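PDB 2GH0: GDNF family receptor alpha-3 from Homo sapiens, which serves as the receptor for artemin, a growth factor for sensory and sympathetic peripheral neurons, and upon binding it leads to activation of the RET receptor. Local coordinates for residues C68-A71 and G76-E79; L104-S107 and C111-R114; L115-T120 and L139-G144. All coordinates share one frame; numbering follows the deposited sequence.

Contact 1 (C68-A71 and G76-E79); sequences CPCA and GCGE
Cys-70 and Cys-77 are covalently joined, their SG atoms 2.1 Å apart, and this disulfide is the whole directed chemistry between the loop 68-71 and the helical turn 76-79. The torsion about the S-S bond is -77°, the left-handed sense. The two ends reach the bridge differently. In Cys-77 SG extends anti to the backbone N (chi1 -177°), whereas in Cys-70 SG stands beside its own N and opposite the carbonyl carbon (chi1 -66°). The CA atoms of Cys-70 and Cys-77 are 5.7 Å apart, the closest CA pair between the segments.

Van der Waals contacts flank the bridge. Pro-69 O lies 3.6 Å from Cys-77 SG, and Cys-70 SG lies 3.5 Å from Gly-78 N, so each sulfur rests against backbone of the facing segment.

Hydrogen bonds to the surroundings hold each half: Cys-77 N donates to Asp-74 OD1 near the start of helix 75-83, and Cys-68 O accepts from Arg-81 NH1. Cys-12 of helix 11-20, bonded to Cys-68 in a second disulfide, also touches Cys-70 and Cys-77, giving a compact cystine cluster in the first of the two GDNF/GAS1 domains in this fragment of the receptor.

With 146 Å² buried and no hydrogen bond across, the attachment of the loop to the helix depends chiefly on the covalent link, as suits a small, cystine-rich extracellular domain.

Contact 2 (L104-S107 and C111-R114); sequences LCFS and CRSR
A water molecule bridges Phe-106 and Arg-112: it donates to Phe-106 O at 3.0 Å and accepts from Arg-112 NE, lying in the guanidinium plane at its edge. The site is a disulfide-closed junction between helices 98-106 and 109-121, in the second of the two GDNF/GAS1 domains of this fragment. The closure itself is Cys-105 SG to Cys-111 SG, 2.1 Å, with an S-S torsion of -106°. Loop residues Thr-148 and Met-150 pack on this bridge.

Outside the cystine, the guanidinium of Arg-112 lies flat on the Phe-106 ring, the two planes only 3° apart. The stack is offset: centres are separated by 4.4 Å, and Arg-112 NH1 lies 3.5 Å from Phe-106 CD2, toward the rim of the ring. Arg-112 NH2 is 3.5 Å from Phe-106 CB. A bend at chi3 (-71°) folds the arginine over the ring, and the water on NE helps fix its rotation. Both residues touch a crystal neighbour, so the lattice may contribute to this pose. With an alanine in place of Phe-106 the guanidinium would lose the ring face beneath it and would probably turn more easily about its outer bonds.

Within segment 104-107, Leu-104 O accepts from both Ser-107 N and Ser-107 OG, the distance from Ser-107 OG to Leu-104 O being 2.6 Å and the hydroxyl tilted slightly from the carbonyl plane.

Contact 3 (L115-T120 and L139-G144); sequences LVDFQT and LRAYLG
Ala-141 puts its methyl straight against helix 109-121, where Ala-141 CB meets Asp-117 O at 3.6 Å and Phe-118 CA at 3.7 Å. Asp-117 OD1 lies 3.7 Å from Ala-141 CB, so the small side chain is met by main chain and carboxylate together. Beside it Phe-118 and Tyr-142 lie alongside each other, pointing the same way. Phe-118 CE1 approaches the tyrosine ring at its edge, in plane, 3.8 Å from Tyr-142 CD1, while Phe-118 CD1 touches Tyr-142 CA at 3.8 Å. With CG anti to the backbone N (chi1 171°), the phenylalanine ring is carried to Tyr-142.

The fit goes with two short helical segments running roughly antiparallel, 149° between their directions, with axes approaching to 8.2 Å; the closest CA pair is Phe-118 with Ala-141.

Further out, Phe-118 stacks with Phe-185 and meets Phe-184 with ring planes at about 90°, while Tyr-142 and Leu-139 pack on helix 189-205. Helix 135-143 also meets helix 59-66 of the first domain in this fragment, through Leu-139 and Leu-143 and a salt bridge from Arg-140 to Glu-59.

Buried in the second GDNF/GAS1 domain of the fragment and without hydrogen bonds between its segments, the pairing rests mainly on van der Waals fit of a methyl and two aromatic side chains, with Asp-117 at the methyl's border.

Overall arrangement
From the N terminus, contact 1 comes first, closing a short loop between helices 59-66 and 75-83 in the first GDNF/GAS1 domain of this fragment. Contact 2 then closes the brief turn between helices 98-106 and 109-121, and contact 3 closes a longer excursion from helix 109-121 to helix 135-143. All three follow in series; none nests or crosses. Contacts 2 and 3 share helix 109-121 and touch: Arg-114 NH1 is 3.0 Å from Gly-144 O, a probable hydrogen bond, and Leu-115 packs on Phe-106. Contact 1 lies on the opposite side of the chain's centre from contacts 2 and 3, its nearest atoms about 9 Å from contact 3, with helix 189-205 reaching residues of contacts 1 and 3.

Contact 1 (C68-A71 and G76-E79)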
ATOM      1  N   CYS C  68     -38.885 -18.253  16.842  1.00 37.96           N
ATOM      2  CA  CYS C  68     -38.582 -19.304  15.846  1.00 36.06           C
ATOM      3  C   CYS C  68     -38.934 -20.652  16.450  1.00 36.58           C
ATOM      4  O   CYS C  68     -38.800 -20.879  17.725  1.00 33.37           O
ATOM      5  CB  CYS C  68     -37.108 -19.213  15.389  1.00 37.37           C
ATOM      6  SG  CYS C  68     -35.919 -19.193  16.770  1.00 40.03           S
ATOM      7  N   PRO C  69     -39.469 -21.548  15.619  1.00 36.99           N
ATOM      8  CA  PRO C  69     -39.967 -22.816  16.143  1.00 36.15           C
ATOM      9  C   PRO C  69     -38.862 -23.882  16.317  1.00 37.82           C
ATOM     10  O   PRO C  69     -37.964 -23.920  15.492  1.00 35.79           O
ATOM     11  CB  PRO C  69     -40.945 -23.260  15.045  1.00 37.73           C
ATOM     12  CG  PRO C  69     -40.395 -22.711  13.801  1.00 36.23           C
ATOM     13  CD  PRO C  69     -39.661 -21.422  14.146  1.00 37.50           C
ATOM     14  N   CYS C  70     -38.972 -24.752  17.350  1.00 36.62           N
ATOM     15  CA  CYS C  70     -38.007 -25.810  17.655  1.00 38.04           C
ATOM     16  C   CYS C  70     -38.753 -27.106  17.894  1.00 39.66           C
ATOM     17  O   CYS C  70     -39.747 -27.119  18.624  1.00 39.72           O
ATOM     18  CB  CYS C  70     -37.180 -25.497  18.911  1.00 38.27           C
ATOM     19  SG  CYS C  70     -36.078 -24.037  18.701  1.00 40.70           S
ATOM     20  N   ALA C  71     -38.255 -28.202  17.351  1.00 40.96           N
ATOM     21  CA  ALA C  71     -38.803 -29.517  17.701  1.00 43.13           C
ATOM     22  C   ALA C  71     -38.636 -29.741  19.218  1.00 45.25           C
ATOM     23  O   ALA C  71     -37.719 -29.179  19.842  1.00 44.52           O
ATOM     24  CB  ALA C  71     -38.122 -30.630  16.894  1.00 42.60           C
ATOM     25  N   GLY C  76     -30.534 -27.983  21.083  1.00 35.78           N
ATOM     26  CA  GLY C  76     -29.664 -27.006  20.378  1.00 36.23           C
ATOM     27  C   GLY C  76     -30.461 -25.819  19.839  1.00 35.78           C
ATOM     28  O   GLY C  76     -30.106 -24.630  20.059  1.00 35.81           O
ATOM     29  N   CYS C  77     -31.575 -26.111  19.171  1.00 35.40           N
ATOM     30  CA  CYS C  77     -32.471 -25.033  18.699  1.00 34.19           C
ATOM     31  C   CYS C  77     -33.019 -24.205  19.848  1.00 35.30           C
ATOM     32  O   CYS C  77     -33.013 -22.955  19.827  1.00 34.35           O
ATOM     33  CB  CYS C  77     -33.602 -25.656  17.855  1.00 35.25           C
ATOM     34  SG  CYS C  77     -34.776 -24.560  17.111  1.00 38.36           S
ATOM     35  N   GLY C  78     -33.506 -24.888  20.882  1.00 33.84           N
ATOM     36  CA  GLY C  78     -34.079 -24.147  21.996  1.00 33.81           C
ATOM     37  C   GLY C  78     -33.073 -23.269  22.680  1.00 32.71           C
ATOM     38  O   GLY C  78     -33.430 -22.197  23.146  1.00 34.52           O
ATOM     39  N   GLU C  79     -31.835 -23.752  22.793  1.00 34.18           N
ATOM     40  CA  GLU C  79     -30.753 -23.000  23.422  1.00 35.85           C
ATOM     41  C   GLU C  79     -30.402 -21.795  22.550  1.00 33.90           C
ATOM     42  O   GLU C  79     -30.186 -20.711  23.055  1.00 33.50           O
ATOM     43  CB  GLU C  79     -29.490 -23.850  23.635  1.00 36.46           C
ATOM     44  CG  GLU C  79     -28.360 -23.145  24.339  1.00 46.79           C
ATOM     45  CD  GLU C  79     -27.121 -24.040  24.584  1.00 53.57           C
ATOM     46  OE1 GLU C  79     -27.149 -25.235  24.199  1.00 60.50           O
ATOM     47  OE2 GLU C  79     -26.122 -23.535  25.154  1.00 57.97           O
TER

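Contact 2 (L104-S107 and C111-R114)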
ATOM      1  N   LEU C 104     -38.407   0.058  38.803  1.00 33.37           N
ATOM      2  CA  LEU C 104     -37.204   0.556  38.114  1.00 34.70           C
ATOM      3  C   LEU C 104     -37.678   0.912  36.717  1.00 35.45           C
ATOM      4  O   LEU C 104     -37.308   1.963  36.191  1.00 36.44           O
ATOM      5  CB  LEU C 104     -36.060  -0.479  38.093  1.00 34.58           C
ATOM      6  CG  LEU C 104     -34.799  -0.165  37.223  1.00 35.31           C
ATOM      7  CD1 LEU C 104     -34.047   1.100  37.667  1.00 34.57           C
ATOM      8  CD2 LEU C 104     -33.842  -1.360  37.130  1.00 35.73           C
ATOM      9  N   CYS C 105     -38.467   0.025  36.095  1.00 36.13           N
ATOM     10  CA  CYS C 105     -39.176   0.396  34.889  1.00 35.89           C
ATOM     11  C   CYS C 105     -39.923   1.764  34.966  1.00 35.35           C
ATOM     12  O   CYS C 105     -39.744   2.642  34.100  1.00 35.64           O
ATOM     13  CB  CYS C 105     -40.113  -0.750  34.446  1.00 36.05           C
ATOM     14  SG  CYS C 105     -40.911  -0.370  32.929  1.00 40.89           S
ATOM     15  N   PHE C 106     -40.735   1.966  35.999  1.00 35.16           N
ATOM     16  CA  PHE C 106     -41.555   3.154  36.077  1.00 35.50           C
ATOM     17  C   PHE C 106     -40.714   4.423  36.099  1.00 36.23           C
ATOM     18  O   PHE C 106     -41.200   5.505  35.740  1.00 38.05           O
ATOM     19  CB  PHE C 106     -42.478   3.100  37.305  1.00 36.51           C
ATOM     20  CG  PHE C 106     -43.656   2.161  37.165  1.00 34.83           C
ATOM     21  CD1 PHE C 106     -44.283   1.663  38.304  1.00 37.71           C
ATOM     22  CD2 PHE C 106     -44.146   1.795  35.919  1.00 40.49           C
ATOM     23  CE1 PHE C 106     -45.417   0.808  38.227  1.00 34.29           C
ATOM     24  CE2 PHE C 106     -45.257   0.926  35.805  1.00 39.35           C
ATOM     25  CZ  PHE C 106     -45.899   0.452  36.985  1.00 38.93           C
ATOM     26  N   SER C 107     -39.463   4.322  36.573  1.00 36.99           N
ATOM     27  CA  SER C 107     -38.581   5.511  36.753  1.00 36.86           C
ATOM     28  C   SER C 107     -38.079   6.132  35.430  1.00 37.19           C
ATOM     29  O   SER C 107     -37.614   7.307  35.394  1.00 34.76           O
ATOM     30  CB  SER C 107     -37.362   5.145  37.615  1.00 37.88           C
ATOM     31  OG  SER C 107     -36.445   4.338  36.877  1.00 38.04           O
ATOM     32  N   CYS C 111     -39.398   2.980  29.252  1.00 34.56           N
ATOM     33  CA  CYS C 111     -39.845   1.671  29.799  1.00 33.33           C
ATOM     34  C   CYS C 111     -41.293   1.720  30.252  1.00 32.08           C
ATOM     35  O   CYS C 111     -42.050   0.840  29.927  1.00 31.89           O
ATOM     36  CB  CYS C 111     -38.959   1.198  30.929  1.00 32.89           C
ATOM     37  SG  CYS C 111     -39.424  -0.478  31.488  1.00 39.27           S
ATOM     38  N   ARG C 112     -41.694   2.770  30.999  1.00 31.93           N
ATOM     39  CA  ARG C 112     -43.117   2.863  31.383  1.00 32.75           C
ATOM     40  C   ARG C 112     -44.073   2.741  30.158  1.00 32.92           C
ATOM     41  O   ARG C 112     -45.057   1.966  30.163  1.00 31.13           O
ATOM     42  CB  ARG C 112     -43.406   4.168  32.164  1.00 32.47           C
ATOM     43  CG  ARG C 112     -44.900   4.169  32.608  1.00 32.40           C
ATOM     44  CD  ARG C 112     -45.340   5.494  33.134  1.00 34.34           C
ATOM     45  NE  ARG C 112     -44.747   5.796  34.425  1.00 35.70           N
ATOM     46  CZ  ARG C 112     -45.218   5.406  35.622  1.00 38.18           C
ATOM     47  NH1 ARG C 112     -46.288   4.606  35.753  1.00 35.08           N
ATOM     48  NH2 ARG C 112     -44.565   5.796  36.708  1.00 33.39           N
ATOM     49  N   SER C 113     -43.768   3.506  29.109  1.00 33.32           N
ATOM     50  CA  SER C 113     -44.537   3.486  27.864  1.00 34.80           C
ATOM     51  C   SER C 113     -44.585   2.099  27.165  1.00 33.55           C
ATOM     52  O   SER C 113     -45.638   1.683  26.657  1.00 33.36           O
ATOM     53  CB  SER C 113     -43.966   4.579  26.944  1.00 37.13           C
ATOM     54  OG  SER C 113     -44.544   4.581  25.648  1.00 42.63           O
ATOM     55  N   ARG C 114     -43.458   1.383  27.132  1.00 31.94           N
ATOM     56  CA  ARG C 114     -43.421   0.022  26.542  1.00 32.17           C
ATOM     57  C   ARG C 114     -44.250  -0.930  27.344  1.00 32.70           C
ATOM     58  O   ARG C 114     -44.922  -1.829  26.772  1.00 29.98           O
ATOM     59  CB  ARG C 114     -42.001  -0.472  26.406  1.00 30.25           C
ATOM     60  CG  ARG C 114     -41.154   0.537  25.503  1.00 34.33           C
ATOM     61  CD  ARG C 114     -41.647   0.360  24.014  1.00 32.76           C
ATOM     62  NE  ARG C 114     -40.988   1.319  23.110  1.00 31.98           N
ATOM     63  CZ  ARG C 114     -39.844   1.052  22.480  1.00 36.57           C
ATOM     64  NH1 ARG C 114     -39.285  -0.117  22.674  1.00 34.14           N
ATOM     65  NH2 ARG C 114     -39.265   1.921  21.630  1.00 36.95           N
TER
HETATM   66  O   HOH W   1     -42.363   7.550  33.824  1.00 47.85           O

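Contact 3 (L115-T120 and L139-G144)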
ATOM      1  N   LEU C 115     -44.205  -0.747  28.672  1.00 31.84           N
ATOM      2  CA  LEU C 115     -45.003  -1.642  29.577  1.00 34.33           C
ATOM      3  C   LEU C 115     -46.487  -1.329  29.438  1.00 34.24           C
ATOM      4  O   LEU C 115     -47.298  -2.239  29.375  1.00 36.07           O
ATOM      5  CB  LEU C 115     -44.567  -1.565  31.043  1.00 32.52           C
ATOM      6  CG  LEU C 115     -45.240  -2.593  31.983  1.00 34.51           C
ATOM      7  CD1 LEU C 115     -44.939  -4.070  31.632  1.00 31.56           C
ATOM      8  CD2 LEU C 115     -44.884  -2.324  33.433  1.00 34.24           C
ATOM      9  N   VAL C 116     -46.833  -0.055  29.346  1.00 35.04           N
ATOM     10  CA  VAL C 116     -48.215   0.290  29.016  1.00 35.52           C
ATOM     11  C   VAL C 116     -48.703  -0.363  27.699  1.00 36.14           C
ATOM     12  O   VAL C 116     -49.804  -0.922  27.656  1.00 34.99           O
ATOM     13  CB  VAL C 116     -48.426   1.763  28.965  1.00 35.45           C
ATOM     14  CG1 VAL C 116     -49.738   2.076  28.298  1.00 36.81           C
ATOM     15  CG2 VAL C 116     -48.372   2.326  30.375  1.00 36.74           C
ATOM     16  N   ASP C 117     -47.911  -0.315  26.632  1.00 35.41           N
ATOM     17  CA  ASP C 117     -48.467  -0.899  25.427  1.00 36.32           C
ATOM     18  C   ASP C 117     -48.585  -2.411  25.508  1.00 34.06           C
ATOM     19  O   ASP C 117     -49.499  -2.965  24.905  1.00 33.74           O
ATOM     20  CB  ASP C 117     -47.875  -0.394  24.104  1.00 37.72           C
ATOM     21  CG  ASP C 117     -46.401  -0.261  24.111  1.00 45.18           C
ATOM     22  OD1 ASP C 117     -45.752  -1.330  24.223  1.00 54.28           O
ATOM     23  OD2 ASP C 117     -45.886   0.899  23.830  1.00 50.02           O
ATOM     24  N   PHE C 118     -47.701  -3.081  26.237  1.00 32.38           N
ATOM     25  CA  PHE C 118     -47.797  -4.544  26.378  1.00 33.11           C
ATOM     26  C   PHE C 118     -49.100  -4.907  27.152  1.00 35.33           C
ATOM     27  O   PHE C 118     -49.859  -5.854  26.814  1.00 35.00           O
ATOM     28  CB  PHE C 118     -46.527  -5.048  27.092  1.00 31.97           C
ATOM     29  CG  PHE C 118     -46.590  -6.509  27.492  1.00 35.94           C
ATOM     30  CD1 PHE C 118     -46.646  -7.504  26.515  1.00 36.78           C
ATOM     31  CD2 PHE C 118     -46.612  -6.870  28.785  1.00 38.71           C
ATOM     32  CE1 PHE C 118     -46.719  -8.821  26.856  1.00 36.03           C
ATOM     33  CE2 PHE C 118     -46.715  -8.231  29.145  1.00 41.78           C
ATOM     34  CZ  PHE C 118     -46.767  -9.185  28.181  1.00 38.27           C
ATOM     35  N   GLN C 119     -49.382  -4.139  28.195  1.00 35.93           N
ATOM     36  CA  GLN C 119     -50.649  -4.313  28.944  1.00 38.14           C
ATOM     37  C   GLN C 119     -51.910  -4.031  28.131  1.00 38.42           C
ATOM     38  O   GLN C 119     -52.923  -4.640  28.390  1.00 41.09           O
ATOM     39  CB  GLN C 119     -50.649  -3.370  30.153  1.00 38.37           C
ATOM     40  CG  GLN C 119     -49.624  -3.838  31.136  1.00 43.15           C
ATOM     41  CD  GLN C 119     -49.520  -2.946  32.396  1.00 48.82           C
ATOM     42  OE1 GLN C 119     -49.946  -1.759  32.427  1.00 51.99           O
ATOM     43  NE2 GLN C 119     -48.926  -3.527  33.443  1.00 50.34           N
ATOM     44  N   THR C 120     -51.837  -3.088  27.194  1.00 39.34           N
ATOM     45  CA  THR C 120     -52.933  -2.663  26.308  1.00 39.60           C
ATOM     46  C   THR C 120     -53.184  -3.733  25.233  1.00 39.88           C
ATOM     47  O   THR C 120     -54.334  -4.110  24.999  1.00 40.44           O
ATOM     48  CB  THR C 120     -52.611  -1.328  25.653  1.00 40.55           C
ATOM     49  OG1 THR C 120     -52.546  -0.323  26.681  1.00 40.61           O
ATOM     50  CG2 THR C 120     -53.681  -0.883  24.633  1.00 42.70           C
ATOM     51  N   LEU C 139     -47.708  -8.977  19.722  1.00 33.38           N
ATOM     52  CA  LEU C 139     -46.319  -9.409  19.520  1.00 32.51           C
ATOM     53  C   LEU C 139     -45.375  -8.229  19.454  1.00 33.60           C
ATOM     54  O   LEU C 139     -44.279  -8.258  20.026  1.00 33.27           O
ATOM     55  CB  LEU C 139     -46.191 -10.241  18.231  1.00 33.31           C
ATOM     56  CG  LEU C 139     -46.798 -11.663  18.409  1.00 31.14           C
ATOM     57  CD1 LEU C 139     -46.468 -12.479  17.114  1.00 36.17           C
ATOM     58  CD2 LEU C 139     -46.475 -12.539  19.714  1.00 33.71           C
ATOM     59  N   ARG C 140     -45.831  -7.169  18.791  1.00 33.61           N
ATOM     60  CA  ARG C 140     -44.982  -5.969  18.616  1.00 34.43           C
ATOM     61  C   ARG C 140     -44.751  -5.305  19.966  1.00 33.42           C
ATOM     62  O   ARG C 140     -43.653  -4.813  20.245  1.00 32.94           O
ATOM     63  CB  ARG C 140     -45.634  -5.036  17.589  1.00 34.27           C
ATOM     64  CG  ARG C 140     -45.070  -3.614  17.549  1.00 38.16           C
ATOM     65  CD  ARG C 140     -45.982  -2.677  16.801  1.00 43.48           C
ATOM     66  NE  ARG C 140     -46.129  -2.994  15.386  1.00 49.86           N
ATOM     67  CZ  ARG C 140     -47.246  -3.449  14.816  1.00 54.74           C
ATOM     68  NH1 ARG C 140     -48.362  -3.629  15.518  1.00 53.95           N
ATOM     69  NH2 ARG C 140     -47.261  -3.689  13.506  1.00 59.21           N
ATOM     70  N   ALA C 141     -45.765  -5.304  20.823  1.00 32.70           N
ATOM     71  CA  ALA C 141     -45.648  -4.715  22.181  1.00 33.18           C
ATOM     72  C   ALA C 141     -44.789  -5.570  23.128  1.00 34.50           C
ATOM     73  O   ALA C 141     -44.006  -5.059  23.937  1.00 33.67           O
ATOM     74  CB  ALA C 141     -47.031  -4.536  22.784  1.00 34.05           C
ATOM     75  N   TYR C 142     -44.934  -6.880  23.017  1.00 33.12           N
ATOM     76  CA  TYR C 142     -44.047  -7.832  23.720  1.00 34.77           C
ATOM     77  C   TYR C 142     -42.585  -7.632  23.319  1.00 34.56           C
ATOM     78  O   TYR C 142     -41.728  -7.416  24.191  1.00 35.30           O
ATOM     79  CB  TYR C 142     -44.482  -9.270  23.425  1.00 34.57           C
ATOM     80  CG  TYR C 142     -43.562 -10.313  24.072  1.00 35.10           C
ATOM     81  CD1 TYR C 142     -43.646 -10.616  25.430  1.00 36.47           C
ATOM     82  CD2 TYR C 142     -42.607 -10.981  23.311  1.00 37.03           C
ATOM     83  CE1 TYR C 142     -42.798 -11.585  26.012  1.00 36.03           C
ATOM     84  CE2 TYR C 142     -41.741 -11.955  23.897  1.00 38.32           C
ATOM     85  CZ  TYR C 142     -41.845 -12.215  25.265  1.00 34.10           C
ATOM     86  OH  TYR C 142     -40.909 -13.131  25.764  1.00 36.64           O
ATOM     87  N   LEU C 143     -42.288  -7.635  22.011  1.00 33.62           N
ATOM     88  CA  LEU C 143     -40.909  -7.428  21.563  1.00 32.58           C
ATOM     89  C   LEU C 143     -40.370  -6.051  21.888  1.00 33.38           C
ATOM     90  O   LEU C 143     -39.179  -5.895  22.160  1.00 33.01           O
ATOM     91  CB  LEU C 143     -40.690  -7.791  20.068  1.00 32.67           C
ATOM     92  CG  LEU C 143     -41.133  -9.227  19.641  1.00 39.13           C
ATOM     93  CD1 LEU C 143     -40.773  -9.335  18.195  1.00 42.21           C
ATOM     94  CD2 LEU C 143     -40.389 -10.238  20.396  1.00 43.39           C
ATOM     95  N   GLY C 144     -41.254  -5.077  21.943  1.00 33.88           N
ATOM     96  CA  GLY C 144     -40.951  -3.706  22.420  1.00 34.58           C
ATOM     97  C   GLY C 144     -40.474  -3.575  23.870  1.00 33.42           C
ATOM     98  O   GLY C 144     -39.998  -2.507  24.276  1.00 33.70           O
TER